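Local coordinates for protein MFP2b (Ascaris suum, PDB 2BJR) that probably enhances polymerization of the major sperm protein (MSP) in the amoeboid motility of nematode sperm, and binds a zinc ion, at residues 203-208 / 271-276; 208-213 / 227-232; 22-27 / 195-200; 191-196 / 280-285. All coordinates share one frame; numbering follows the deposited sequence.

Contact 1 of 4, residues 203-208 / 271-276; sequences PWPTVG and ILYELP
The ring of Y273 has the backbone of G208 over one face, and P205 and V207 at its edge. The CA of G208 sits 3.6 Å from the centroid of the Y273 ring, 18° off the normal. This is a CH-pi contact. Glycine has no CB, so its main chain can lie directly against the ring. On the opposite face lies the CB of A196. The other flat group is the W204 indole. P205 CD lies over the rim of one of its faces, and W204 meets the Y229 ring edge-to-face.

The hydroxyl end of Y273 is wedged between two residues. P205 CB approaches Y273 OH to 3.2 Å. V207 CG2 lies in the ring plane, 3.3 Å from Y273 CE2 and still closer to the hydroxyl oxygen. The fit is tight here. The V207 chi1 of -31° is well off a staggered value, and it swings CG2 in against the ring rim. P205 also touches I271, with P205 CG 3.9 Å from I271 CD1.

The contacts are van der Waals and CH-pi, two of them carbon against the hydroxyl oxygen. Backbone bonding comes from the neighbours instead. I271 and Y273 pair with A196 and E194 of the adjacent strand, and E274 pairs with T209. The loop 203-208 thus folds over one side of strand 268-274, beside F198 of strand 194-199 and I251 of strand 250-257.

Contact 2 of 4, residues 208-213 / 227-232; sequences GTPVRA and DQYVAL
R212 and Y229 form a single antiparallel beta bridge, a non-hydrogen-bonded pair with their CA atoms 4.3 Å apart. It joins the chain just after the short strand 209-210 to strand 229-235 near Y229, in an antiparallel sheet. The two chains diverge quickly on either side of the bridge, their touching parts running 107° apart.

Two backbone hydrogen bonds flank the pair. V230 N donates to V211 O at 3.0 Å. A213 N donates to Q228 O at 2.8 Å and is almost straight, at 176°. CA-H...O contacts from Y229 to V211 O and from R212 to Q228 O add to them.

One salt bridge lies beyond the bridge, between R212 and D227. R212 NH1 donates to D227 OD1 at 3.0 Å. The carboxylate oxygen lies in the guanidinium plane, but the nitrogen comes from above the carboxylate plane. D227 OD1 also bonds S217 OG, which probably steadies the carboxylate that the arginine meets.

Packing centres on the Y229 ring. R212 CG is anti to the backbone N (chi1 -173°), which carries the aliphatic chain over one ring face. R212 CB lies 3.7 Å from Y229 CE2. The guanidinium plane is nearly parallel to the ring but lies past its rim; the aliphatic part does the touching. P210 CB approaches obliquely, 3.6 Å from Y229 CD2.

A water completes the junction. It accepts from V211 N at 2.8 Å and donates to V230 O at the same distance.

Contact 3 of 4, residues 22-27 / 195-200; sequences DNPVKA and WADFRC
The loop from D22 to K26 runs roughly against the strand from W195 to R199, the two directions 146° apart, with D22 and F198 the nearest CA pair at 7.1 Å. That gap is too wide for direct backbone pairing. Side chains and waters bridge it.

At one end, R199 grips D22 end-on. Both R199 NH2 (2.9 Å) and R199 NH1 donate to the single oxygen OD1 of D22. They reach it from the same face of the carboxylate, NH2 on the syn side and NH1 on the anti side. Both bonds are bent, and the two planes are only 19° apart. A turn at chi3 (-63°) brings the R199 guanidinium to the acid. Each partner is held further: D22 OD2 by K83, R199 NH2 by D202 and NH1 by F20 O.

The contact joins the two regions of the chain that match the cytosolic motility protein family, the loop belonging to the N-terminal one and strand 194-199 to the C-terminal one.

In the middle, P24 CG rests 3.9 Å from D197 CG. Water links the rest. One water accepts from N23 N and donates to D197 O. A second donates to P24 O and, at 2.7 Å, to D197 OD2. D197 OD1 bonds Y34 OH.

At the far end, K26 stops short of an ion pair, with K26 NZ 4.8 Å from D197 OD2. K26 NZ instead donates to Q31 O and Q270 OE1, and at 3.0 Å to a third water. That water donates weakly to W195 O and D197 OD2.

Contact 4 of 4, residues 191-196 / 280-285; sequences TLNEWA and RGFDYD
N193 extends its side chain to the hydroxyl of Y284, and each atom along the way draws nearer to it. The CB of N193 is 3.7 Å from Y284 OH. N193 CG is 3.5 Å from Y284 OH. At the tip, N193 ND2 donates to Y284 OH at 2.6 Å. N193 CG is anti to the carbonyl carbon (chi1 -63°), which turns the amide toward the tyrosine. Amide and phenol planes are 18° apart, with ND2 at the ring edge. The bond is short but bent, at 132°, and the oxygen is tilted out of the amide plane.

N193 ND2 also lies 3.8 Å from F282 CE1. The F282 ring packs beside T191 and L192. F282 CE2 is 3.7 Å from T191 C, and L192 O lies at the ring edge. R359 makes a cation-pi contact with the same ring.

One amide-to-hydroxyl bond, one water link and packing of the F282 rim on the backbone of T191 and L192 join the segments. The pairs between them are neutral. The Y284 hydroxyl accepts from N193 ND2 and also bonds the water held by E194 N, an arrangement that probably fixes the rotation of the N193 amide.

In the fold
Contacts 1, 2 and 4 all lie in the C-terminal family region, and contact 3 joins it to the N-terminal one. Strands 194-199, 209-210, 229-235 and 268-274 share one antiparallel sheet, with 268-274 pairing to the other three. Contacts 1 and 2 have centres about 8 Å apart and share G208. Contacts 3 and 4, centres about 17 Å apart, both use strand 194-199 and share W195 and A196. Along the chain, contact 2 is nested inside contact 1, and contact 1 inside contact 4; contact 3 closes before contact 1 opens. Strand 194-199 thus faces the N-terminal region through contact 3 and leads to the next sheet through contact 4, so it lies where the two family regions meet.

Contact 1 of 4, residues 203-208 / 271-276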
loop_
_atom_site.group_PDB
_atom_site.type_symbol
_atom_site.label_atom_id
_atom_site.label_comp_id
_atom_site.label_asym_id
_atom_site.label_seq_id
_atom_site.Cartn_x
_atom_site.Cartn_y
_atom_site.Cartn_z
ATOM N N PRO A 203 14.788 -10.752 3.032
ATOM C CA PRO A 203 16.035 -10.027 2.790
ATOM C C PRO A 203 15.789 -8.542 2.612
ATOM O O PRO A 203 14.732 -8.169 2.088
ATOM C CB PRO A 203 16.558 -10.648 1.482
ATOM C CG PRO A 203 15.953 -12.016 1.426
ATOM C CD PRO A 203 14.546 -11.783 1.995
ATOM N N TRP A 204 16.762 -7.717 3.005
ATOM C CA TRP A 204 16.690 -6.260 2.877
ATOM C C TRP A 204 16.365 -5.894 1.417
ATOM O O TRP A 204 16.842 -6.575 0.515
ATOM C CB TRP A 204 18.021 -5.626 3.306
ATOM C CG TRP A 204 17.927 -4.178 3.529
ATOM C CD1 TRP A 204 18.438 -3.185 2.756
ATOM C CD2 TRP A 204 17.233 -3.537 4.599
ATOM N NE1 TRP A 204 18.102 -1.961 3.278
ATOM C CE2 TRP A 204 17.374 -2.148 4.419
ATOM C CE3 TRP A 204 16.526 -3.999 5.701
ATOM C CZ2 TRP A 204 16.839 -1.232 5.289
ATOM C CZ3 TRP A 204 15.988 -3.104 6.552
ATOM C CH2 TRP A 204 16.159 -1.719 6.364
ATOM N N PRO A 205 15.530 -4.879 1.189
ATOM C CA PRO A 205 15.114 -4.495 -0.166
ATOM C C PRO A 205 16.262 -4.140 -1.126
ATOM O O PRO A 205 17.218 -3.467 -0.756
ATOM C CB PRO A 205 14.283 -3.239 0.062
ATOM C CG PRO A 205 13.791 -3.336 1.400
ATOM C CD PRO A 205 14.903 -4.012 2.205
ATOM N N THR A 206 16.117 -4.601 -2.364
ATOM C CA THR A 206 17.032 -4.296 -3.485
ATOM C C THR A 206 16.325 -3.495 -4.589
ATOM O O THR A 206 16.967 -2.967 -5.482
ATOM C CB THR A 206 17.553 -5.631 -4.088
ATOM O OG1 THR A 206 16.449 -6.415 -4.574
ATOM C CG2 THR A 206 18.168 -6.527 -3.033
ATOM N N VAL A 207 14.999 -3.391 -4.512
ATOM C CA VAL A 207 14.159 -2.892 -5.613
ATOM C C VAL A 207 13.887 -1.390 -5.461
ATOM O O VAL A 207 13.271 -0.728 -6.364
ATOM C CB VAL A 207 12.813 -3.698 -5.694
ATOM C CG1 VAL A 207 12.998 -5.122 -5.241
ATOM C CG2 VAL A 207 11.769 -3.119 -4.836
ATOM N N GLY A 208 14.352 -0.845 -4.323
ATOM C CA GLY A 208 14.191 0.563 -4.034
ATOM C C GLY A 208 14.956 1.046 -2.822
ATOM O O GLY A 208 15.697 0.324 -2.192
ATOM N N ILE A 271 7.033 -0.808 3.109
ATOM C CA ILE A 271 8.219 0.007 3.248
ATOM C C ILE A 271 8.152 1.188 2.303
ATOM O O ILE A 271 7.929 1.040 1.091
ATOM C CB ILE A 271 9.476 -0.815 2.993
ATOM C CG1 ILE A 271 9.628 -1.947 4.048
ATOM C CG2 ILE A 271 10.719 0.116 2.995
ATOM C CD1 ILE A 271 10.802 -2.903 3.850
ATOM N N LEU A 272 8.396 2.389 2.849
ATOM C CA LEU A 272 8.347 3.599 2.037
ATOM C C LEU A 272 9.641 3.700 1.186
ATOM O O LEU A 272 10.727 3.463 1.699
ATOM C CB LEU A 272 8.184 4.857 2.937
ATOM C CG LEU A 272 8.065 6.172 2.198
ATOM C CD1 LEU A 272 6.840 6.210 1.378
ATOM C CD2 LEU A 272 8.047 7.312 3.170
ATOM N N TYR A 273 9.482 4.018 -0.096
ATOM C CA TYR A 273 10.596 4.170 -1.011
ATOM C C TYR A 273 10.675 5.595 -1.533
ATOM O O TYR A 273 9.652 6.220 -1.808
ATOM C CB TYR A 273 10.425 3.275 -2.228
ATOM C CG TYR A 273 10.840 1.831 -2.102
ATOM C CD1 TYR A 273 11.423 1.310 -0.965
ATOM C CD2 TYR A 273 10.644 0.979 -3.179
ATOM C CE1 TYR A 273 11.822 -0.036 -0.908
ATOM C CE2 TYR A 273 11.043 -0.361 -3.137
ATOM C CZ TYR A 273 11.633 -0.860 -2.009
ATOM O OH TYR A 273 12.012 -2.183 -1.992
ATOM N N GLU A 274 11.903 6.080 -1.679
ATOM C CA GLU A 274 12.172 7.340 -2.351
ATOM C C GLU A 274 12.428 6.984 -3.798
ATOM O O GLU A 274 13.386 6.236 -4.124
ATOM C CB GLU A 274 13.416 8.006 -1.739
ATOM C CG GLU A 274 13.793 9.344 -2.341
ATOM C CD GLU A 274 14.866 10.003 -1.485
ATOM O OE1 GLU A 274 15.964 9.422 -1.403
ATOM O OE2 GLU A 274 14.587 11.056 -0.858
ATOM N N LEU A 275 11.575 7.511 -4.655
ATOM C CA LEU A 275 11.667 7.259 -6.065
ATOM C C LEU A 275 12.864 7.970 -6.683
ATOM O O LEU A 275 13.361 8.914 -6.116
ATOM C CB LEU A 275 10.418 7.755 -6.725
ATOM C CG LEU A 275 9.210 6.938 -6.280
ATOM C CD1 LEU A 275 7.976 7.603 -6.788
ATOM C CD2 LEU A 275 9.352 5.492 -6.799
ATOM N N PRO A 276 13.318 7.511 -7.837
ATOM C CA PRO A 276 14.375 8.234 -8.565
ATOM C C PRO A 276 13.946 9.673 -8.862
ATOM O O PRO A 276 12.790 9.920 -9.202
ATOM C CB PRO A 276 14.500 7.425 -9.864
ATOM C CG PRO A 276 14.035 6.058 -9.482
ATOM C CD PRO A 276 12.846 6.328 -8.586
#

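Contact 2 of 4, residues 208-213 / 227-232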
loop_
_atom_site.group_PDB
_atom_site.type_symbol
_atom_site.label_atom_id
_atom_site.label_comp_id
_atom_site.label_asym_id
_atom_site.label_seq_id
_atom_site.Cartn_x
_atom_site.Cartn_y
_atom_site.Cartn_z
ATOM N N GLY A 208 14.352 -0.845 -4.323
ATOM C CA GLY A 208 14.191 0.563 -4.034
ATOM C C GLY A 208 14.956 1.046 -2.822
ATOM O O GLY A 208 15.697 0.324 -2.192
ATOM N N THR A 209 14.761 2.315 -2.542
ATOM C CA THR A 209 15.539 3.060 -1.579
ATOM C C THR A 209 14.637 3.406 -0.409
ATOM O O THR A 209 13.799 4.269 -0.553
ATOM C CB THR A 209 16.028 4.344 -2.242
ATOM O OG1 THR A 209 16.870 4.038 -3.388
ATOM C CG2 THR A 209 16.949 5.129 -1.306
ATOM N N PRO A 210 14.805 2.743 0.723
ATOM C CA PRO A 210 13.997 3.057 1.917
ATOM C C PRO A 210 14.365 4.450 2.450
ATOM O O PRO A 210 15.435 4.987 2.109
ATOM C CB PRO A 210 14.364 1.966 2.923
ATOM C CG PRO A 210 15.427 1.142 2.283
ATOM C CD PRO A 210 15.740 1.626 0.950
ATOM N N VAL A 211 13.462 5.035 3.226
ATOM C CA VAL A 211 13.559 6.388 3.680
ATOM C C VAL A 211 14.046 6.401 5.112
ATOM O O VAL A 211 13.347 5.943 6.045
ATOM C CB VAL A 211 12.201 7.114 3.531
ATOM C CG1 VAL A 211 12.287 8.504 4.134
ATOM C CG2 VAL A 211 11.747 7.170 2.020
ATOM N N ARG A 212 15.258 6.954 5.306
ATOM C CA ARG A 212 15.927 6.885 6.595
ATOM C C ARG A 212 15.535 8.036 7.507
ATOM O O ARG A 212 15.408 9.160 7.048
ATOM C CB ARG A 212 17.444 6.943 6.404
ATOM C CG ARG A 212 18.207 6.707 7.716
ATOM C CD ARG A 212 19.647 6.236 7.512
ATOM N NE ARG A 212 20.386 7.106 6.592
ATOM C CZ ARG A 212 21.728 7.191 6.504
ATOM N NH1 ARG A 212 22.507 6.551 7.334
ATOM N NH2 ARG A 212 22.284 7.958 5.577
ATOM N N ALA A 213 15.292 7.744 8.774
ATOM C CA ALA A 213 14.962 8.710 9.768
ATOM C C ALA A 213 15.981 9.859 9.708
ATOM O O ALA A 213 17.179 9.594 9.847
ATOM C CB ALA A 213 14.965 8.095 11.102
ATOM N N ASP A 227 20.336 3.250 12.231
ATOM C CA ASP A 227 19.789 3.426 10.876
ATOM C C ASP A 227 18.399 2.779 10.836
ATOM O O ASP A 227 18.230 1.549 10.782
ATOM C CB ASP A 227 20.725 2.861 9.818
ATOM C CG ASP A 227 22.045 3.589 9.791
ATOM O OD1 ASP A 227 22.056 4.848 9.770
ATOM O OD2 ASP A 227 23.134 2.973 9.835
ATOM N N GLN A 228 17.414 3.664 10.896
ATOM C CA GLN A 228 16.016 3.293 11.020
ATOM C C GLN A 228 15.260 3.877 9.848
ATOM O O GLN A 228 15.518 4.988 9.460
ATOM C CB GLN A 228 15.475 3.866 12.312
ATOM C CG GLN A 228 16.048 3.256 13.554
ATOM C CD GLN A 228 15.766 4.051 14.831
ATOM O OE1 GLN A 228 14.742 4.751 14.945
ATOM N NE2 GLN A 228 16.660 3.939 15.792
ATOM N N TYR A 229 14.325 3.124 9.289
ATOM C CA TYR A 229 13.649 3.510 8.084
ATOM C C TYR A 229 12.144 3.379 8.252
ATOM O O TYR A 229 11.678 2.643 9.094
ATOM C CB TYR A 229 14.074 2.652 6.916
ATOM C CG TYR A 229 15.592 2.628 6.667
ATOM C CD1 TYR A 229 16.427 1.795 7.437
ATOM C CD2 TYR A 229 16.162 3.417 5.691
ATOM C CE1 TYR A 229 17.792 1.725 7.200
ATOM C CE2 TYR A 229 17.551 3.390 5.492
ATOM C CZ TYR A 229 18.330 2.493 6.233
ATOM O OH TYR A 229 19.691 2.433 6.057
ATOM N N VAL A 230 11.403 4.172 7.484
ATOM C CA VAL A 230 9.953 4.248 7.626
ATOM C C VAL A 230 9.216 3.010 7.092
ATOM O O VAL A 230 9.428 2.585 5.965
ATOM C CB VAL A 230 9.449 5.462 6.857
ATOM C CG1 VAL A 230 7.859 5.513 6.905
ATOM C CG2 VAL A 230 10.013 6.735 7.460
ATOM N N ALA A 231 8.320 2.474 7.906
ATOM C CA ALA A 231 7.480 1.340 7.519
ATOM C C ALA A 231 6.110 1.554 8.124
ATOM O O ALA A 231 5.969 2.277 9.129
ATOM C CB ALA A 231 8.097 0.071 8.028
ATOM N N LEU A 232 5.114 0.903 7.502
ATOM C CA LEU A 232 3.726 0.917 7.885
ATOM C C LEU A 232 3.217 -0.483 8.140
ATOM O O LEU A 232 3.535 -1.411 7.406
ATOM C CB LEU A 232 2.917 1.524 6.772
ATOM C CG LEU A 232 1.390 1.510 6.797
ATOM C CD1 LEU A 232 0.914 2.442 7.847
ATOM C CD2 LEU A 232 0.826 1.819 5.415
HETATM O O HOH W 1 11.530 3.259 4.310
#

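Contact 3 of 4, residues 22-27 / 195-200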
loop_
_atom_site.group_PDB
_atom_site.type_symbol
_atom_site.label_atom_id
_atom_site.label_comp_id
_atom_site.label_asym_id
_atom_site.label_seq_id
_atom_site.Cartn_x
_atom_site.Cartn_y
_atom_site.Cartn_z
ATOM N N ASP A 22 4.739 -12.939 -1.874
ATOM C CA ASP A 22 5.566 -11.939 -2.533
ATOM C C ASP A 22 4.820 -11.129 -3.540
ATOM O O ASP A 22 3.952 -11.626 -4.268
ATOM C CB ASP A 22 6.725 -12.592 -3.291
ATOM C CG ASP A 22 7.770 -13.189 -2.381
ATOM O OD1 ASP A 22 7.834 -12.964 -1.148
ATOM O OD2 ASP A 22 8.600 -13.954 -2.889
ATOM N N ASN A 23 5.187 -9.862 -3.616
ATOM C CA ASN A 23 4.720 -8.988 -4.684
ATOM C C ASN A 23 3.202 -8.967 -5.020
ATOM O O ASN A 23 2.804 -9.083 -6.177
ATOM C CB ASN A 23 5.515 -9.290 -5.946
ATOM C CG ASN A 23 6.986 -9.091 -5.726
ATOM O OD1 ASN A 23 7.454 -7.949 -5.637
ATOM N ND2 ASN A 23 7.700 -10.163 -5.550
ATOM N N PRO A 24 2.360 -8.768 -4.020
ATOM C CA PRO A 24 0.912 -8.745 -4.268
ATOM C C PRO A 24 0.486 -7.477 -5.025
ATOM O O PRO A 24 1.182 -6.440 -4.938
ATOM C CB PRO A 24 0.340 -8.813 -2.855
ATOM C CG PRO A 24 1.343 -8.024 -2.079
ATOM C CD PRO A 24 2.676 -8.528 -2.614
ATOM N N VAL A 25 -0.576 -7.538 -5.803
ATOM C CA VAL A 25 -0.963 -6.408 -6.605
ATOM C C VAL A 25 -2.002 -5.607 -5.821
ATOM O O VAL A 25 -3.061 -6.128 -5.465
ATOM C CB VAL A 25 -1.478 -6.830 -7.958
ATOM C CG1 VAL A 25 -2.081 -5.625 -8.732
ATOM C CG2 VAL A 25 -0.364 -7.512 -8.769
ATOM N N LYS A 26 -1.686 -4.338 -5.544
ATOM C CA LYS A 26 -2.664 -3.434 -4.919
ATOM C C LYS A 26 -3.731 -2.918 -5.829
ATOM O O LYS A 26 -3.491 -2.689 -6.996
ATOM C CB LYS A 26 -1.916 -2.204 -4.359
ATOM C CG LYS A 26 -0.811 -2.630 -3.467
ATOM C CD LYS A 26 -0.262 -1.449 -2.739
ATOM C CE LYS A 26 -0.614 -1.429 -1.288
ATOM N NZ LYS A 26 0.101 -0.264 -0.671
ATOM N N ALA A 27 -4.953 -2.730 -5.317
ATOM C CA ALA A 27 -5.922 -1.883 -6.009
ATOM C C ALA A 27 -5.317 -0.503 -6.218
ATOM O O ALA A 27 -4.733 0.037 -5.288
ATOM C CB ALA A 27 -7.137 -1.776 -5.218
ATOM N N TRP A 195 5.002 2.797 -1.771
ATOM C CA TRP A 195 5.086 1.838 -0.669
ATOM C C TRP A 195 5.298 0.425 -1.190
ATOM O O TRP A 195 4.536 -0.026 -2.029
ATOM C CB TRP A 195 3.761 1.884 0.124
ATOM C CG TRP A 195 3.527 3.176 0.889
ATOM C CD1 TRP A 195 2.771 4.249 0.504
ATOM C CD2 TRP A 195 3.999 3.469 2.174
ATOM N NE1 TRP A 195 2.725 5.182 1.505
ATOM C CE2 TRP A 195 3.501 4.736 2.535
ATOM C CE3 TRP A 195 4.820 2.788 3.081
ATOM C CZ2 TRP A 195 3.777 5.324 3.759
ATOM C CZ3 TRP A 195 5.105 3.383 4.253
ATOM C CH2 TRP A 195 4.577 4.635 4.598
ATOM N N ALA A 196 6.310 -0.289 -0.701
ATOM C CA ALA A 196 6.621 -1.583 -1.227
ATOM C C ALA A 196 6.233 -2.643 -0.182
ATOM O O ALA A 196 6.457 -2.486 1.005
ATOM C CB ALA A 196 8.108 -1.674 -1.557
ATOM N N ASP A 197 5.691 -3.759 -0.637
ATOM C CA ASP A 197 5.318 -4.885 0.255
ATOM C C ASP A 197 6.473 -5.836 0.491
ATOM O O ASP A 197 7.112 -6.303 -0.474
ATOM C CB ASP A 197 4.175 -5.664 -0.396
ATOM C CG ASP A 197 2.886 -4.840 -0.461
ATOM O OD1 ASP A 197 2.288 -4.657 0.608
ATOM O OD2 ASP A 197 2.462 -4.303 -1.510
ATOM N N PHE A 198 6.701 -6.122 1.768
ATOM C CA PHE A 198 7.659 -7.076 2.255
ATOM C C PHE A 198 7.164 -7.711 3.521
ATOM O O PHE A 198 6.315 -7.172 4.216
ATOM C CB PHE A 198 8.961 -6.380 2.586
ATOM C CG PHE A 198 9.740 -5.954 1.408
ATOM C CD1 PHE A 198 9.652 -4.665 0.915
ATOM C CD2 PHE A 198 10.635 -6.846 0.803
ATOM C CE1 PHE A 198 10.420 -4.259 -0.213
ATOM C CE2 PHE A 198 11.417 -6.434 -0.318
ATOM C CZ PHE A 198 11.288 -5.146 -0.812
ATOM N N ARG A 199 7.728 -8.863 3.868
ATOM C CA ARG A 199 7.487 -9.458 5.171
ATOM C C ARG A 199 8.703 -9.267 6.031
ATOM O O ARG A 199 9.808 -9.357 5.543
ATOM C CB ARG A 199 7.184 -10.943 5.066
ATOM C CG ARG A 199 5.961 -11.333 4.215
ATOM C CD ARG A 199 5.782 -12.880 4.073
ATOM N NE ARG A 199 6.932 -13.444 3.377
ATOM C CZ ARG A 199 7.063 -13.517 2.068
ATOM N NH1 ARG A 199 6.069 -13.162 1.267
ATOM N NH2 ARG A 199 8.196 -13.981 1.548
ATOM N N CYS A 200 8.503 -9.080 7.329
ATOM C CA CYS A 200 9.617 -9.044 8.249
ATOM C C CYS A 200 10.329 -10.364 8.162
ATOM O O CYS A 200 9.683 -11.415 7.967
ATOM C CB CYS A 200 9.170 -8.862 9.674
ATOM S SG CYS A 200 8.572 -7.201 9.833
HETATM O O HOH W 2 6.993 -8.788 -1.535
HETATM O O HOH W 3 3.163 -5.014 -4.063
HETATM O O HOH W 4 2.697 -1.726 -0.449
#

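Contact 4 of 4, residues 191-196 / 280-285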
loop_
_atom_site.group_PDB
_atom_site.type_symbol
_atom_site.label_atom_id
_atom_site.label_comp_id
_atom_site.label_asym_id
_atom_site.label_seq_id
_atom_site.Cartn_x
_atom_site.Cartn_y
_atom_site.Cartn_z
ATOM N N THR A 191 2.961 11.280 -8.092
ATOM C CA THR A 191 2.568 12.092 -6.929
ATOM C C THR A 191 2.065 11.288 -5.738
ATOM O O THR A 191 1.762 11.851 -4.688
ATOM C CB THR A 191 1.509 13.101 -7.357
ATOM O OG1 THR A 191 0.421 12.414 -7.991
ATOM C CG2 THR A 191 2.067 14.065 -8.395
ATOM N N LEU A 192 1.971 9.970 -5.895
ATOM C CA LEU A 192 1.661 9.097 -4.775
ATOM C C LEU A 192 2.925 8.571 -4.102
ATOM O O LEU A 192 3.852 8.210 -4.759
ATOM C CB LEU A 192 0.860 7.915 -5.278
ATOM C CG LEU A 192 -0.425 8.353 -5.986
ATOM C CD1 LEU A 192 -1.285 7.113 -6.218
ATOM C CD2 LEU A 192 -1.243 9.399 -5.245
ATOM N N ASN A 193 2.951 8.543 -2.790
ATOM C CA ASN A 193 4.054 7.926 -2.053
ATOM C C ASN A 193 4.169 6.493 -2.500
ATOM O O ASN A 193 3.153 5.797 -2.660
ATOM C CB ASN A 193 3.777 7.941 -0.558
ATOM C CG ASN A 193 3.679 9.341 0.019
ATOM O OD1 ASN A 193 2.663 9.698 0.640
ATOM N ND2 ASN A 193 4.751 10.135 -0.158
ATOM N N GLU A 194 5.380 6.048 -2.690
ATOM C CA GLU A 194 5.676 4.704 -3.155
ATOM C C GLU A 194 5.890 3.786 -1.940
ATOM O O GLU A 194 6.816 3.985 -1.159
ATOM C CB GLU A 194 6.915 4.727 -4.043
ATOM C CG GLU A 194 7.264 3.372 -4.637
ATOM C CD GLU A 194 6.434 3.009 -5.849
ATOM O OE1 GLU A 194 5.595 3.823 -6.283
ATOM O OE2 GLU A 194 6.663 1.905 -6.384
ATOM N N TRP A 195 5.002 2.797 -1.771
ATOM C CA TRP A 195 5.086 1.838 -0.669
ATOM C C TRP A 195 5.298 0.425 -1.190
ATOM O O TRP A 195 4.536 -0.026 -2.029
ATOM C CB TRP A 195 3.761 1.884 0.124
ATOM C CG TRP A 195 3.527 3.176 0.889
ATOM C CD1 TRP A 195 2.771 4.249 0.504
ATOM C CD2 TRP A 195 3.999 3.469 2.174
ATOM N NE1 TRP A 195 2.725 5.182 1.505
ATOM C CE2 TRP A 195 3.501 4.736 2.535
ATOM C CE3 TRP A 195 4.820 2.788 3.081
ATOM C CZ2 TRP A 195 3.777 5.324 3.759
ATOM C CZ3 TRP A 195 5.105 3.383 4.253
ATOM C CH2 TRP A 195 4.577 4.635 4.598
ATOM N N ALA A 196 6.310 -0.289 -0.701
ATOM C CA ALA A 196 6.621 -1.583 -1.227
ATOM C C ALA A 196 6.233 -2.643 -0.182
ATOM O O ALA A 196 6.457 -2.486 1.005
ATOM C CB ALA A 196 8.108 -1.674 -1.557
ATOM N N ARG A 280 9.821 11.406 -9.932
ATOM C CA ARG A 280 8.989 11.796 -8.810
ATOM C C ARG A 280 8.518 13.234 -8.903
ATOM O O ARG A 280 9.229 14.095 -9.433
ATOM C CB ARG A 280 9.705 11.576 -7.496
ATOM C CG ARG A 280 10.861 12.440 -7.209
ATOM C CD ARG A 280 11.648 11.961 -6.021
ATOM N NE ARG A 280 12.646 12.946 -5.560
ATOM C CZ ARG A 280 13.896 12.666 -5.234
ATOM N NH1 ARG A 280 14.374 11.435 -5.288
ATOM N NH2 ARG A 280 14.691 13.641 -4.831
ATOM N N GLY A 281 7.338 13.491 -8.367
ATOM C CA GLY A 281 6.738 14.793 -8.433
ATOM C C GLY A 281 6.856 15.537 -7.121
ATOM O O GLY A 281 6.203 16.527 -6.950
ATOM N N PHE A 282 7.641 15.010 -6.189
ATOM C CA PHE A 282 7.789 15.569 -4.855
ATOM C C PHE A 282 9.121 15.133 -4.240
ATOM O O PHE A 282 9.702 14.120 -4.664
ATOM C CB PHE A 282 6.606 15.125 -3.975
ATOM C CG PHE A 282 6.487 13.636 -3.862
ATOM C CD1 PHE A 282 7.167 12.944 -2.872
ATOM C CD2 PHE A 282 5.724 12.931 -4.783
ATOM C CE1 PHE A 282 7.078 11.547 -2.799
ATOM C CE2 PHE A 282 5.629 11.546 -4.713
ATOM C CZ PHE A 282 6.312 10.866 -3.722
ATOM N N ASP A 283 9.608 15.893 -3.256
ATOM C CA ASP A 283 10.773 15.546 -2.498
ATOM C C ASP A 283 10.456 15.403 -1.013
ATOM O O ASP A 283 9.591 16.092 -0.487
ATOM C CB ASP A 283 11.856 16.655 -2.646
ATOM C CG ASP A 283 12.215 16.889 -4.114
ATOM O OD1 ASP A 283 12.643 15.909 -4.765
ATOM O OD2 ASP A 283 12.000 17.972 -4.709
ATOM N N TYR A 284 11.218 14.560 -0.328
ATOM C CA TYR A 284 11.043 14.347 1.102
ATOM C C TYR A 284 12.053 15.164 1.897
ATOM O O TYR A 284 13.188 15.344 1.450
ATOM C CB TYR A 284 11.297 12.880 1.476
ATOM C CG TYR A 284 10.217 11.919 1.048
ATOM C CD1 TYR A 284 10.520 10.817 0.286
ATOM C CD2 TYR A 284 8.897 12.116 1.421
ATOM C CE1 TYR A 284 9.536 9.875 -0.085
ATOM C CE2 TYR A 284 7.904 11.241 0.989
ATOM C CZ TYR A 284 8.225 10.116 0.266
ATOM O OH TYR A 284 7.205 9.242 -0.127
ATOM N N ASP A 285 11.657 15.555 3.097
ATOM C CA ASP A 285 12.550 16.095 4.106
ATOM C C ASP A 285 11.881 15.982 5.461
ATOM O O ASP A 285 10.664 15.884 5.538
ATOM C CB ASP A 285 12.753 17.582 3.829
ATOM C CG ASP A 285 13.984 18.148 4.512
ATOM O OD1 ASP A 285 14.834 17.395 5.077
ATOM O OD2 ASP A 285 14.120 19.382 4.485
HETATM O O HOH W 5 7.676 7.856 -2.394
#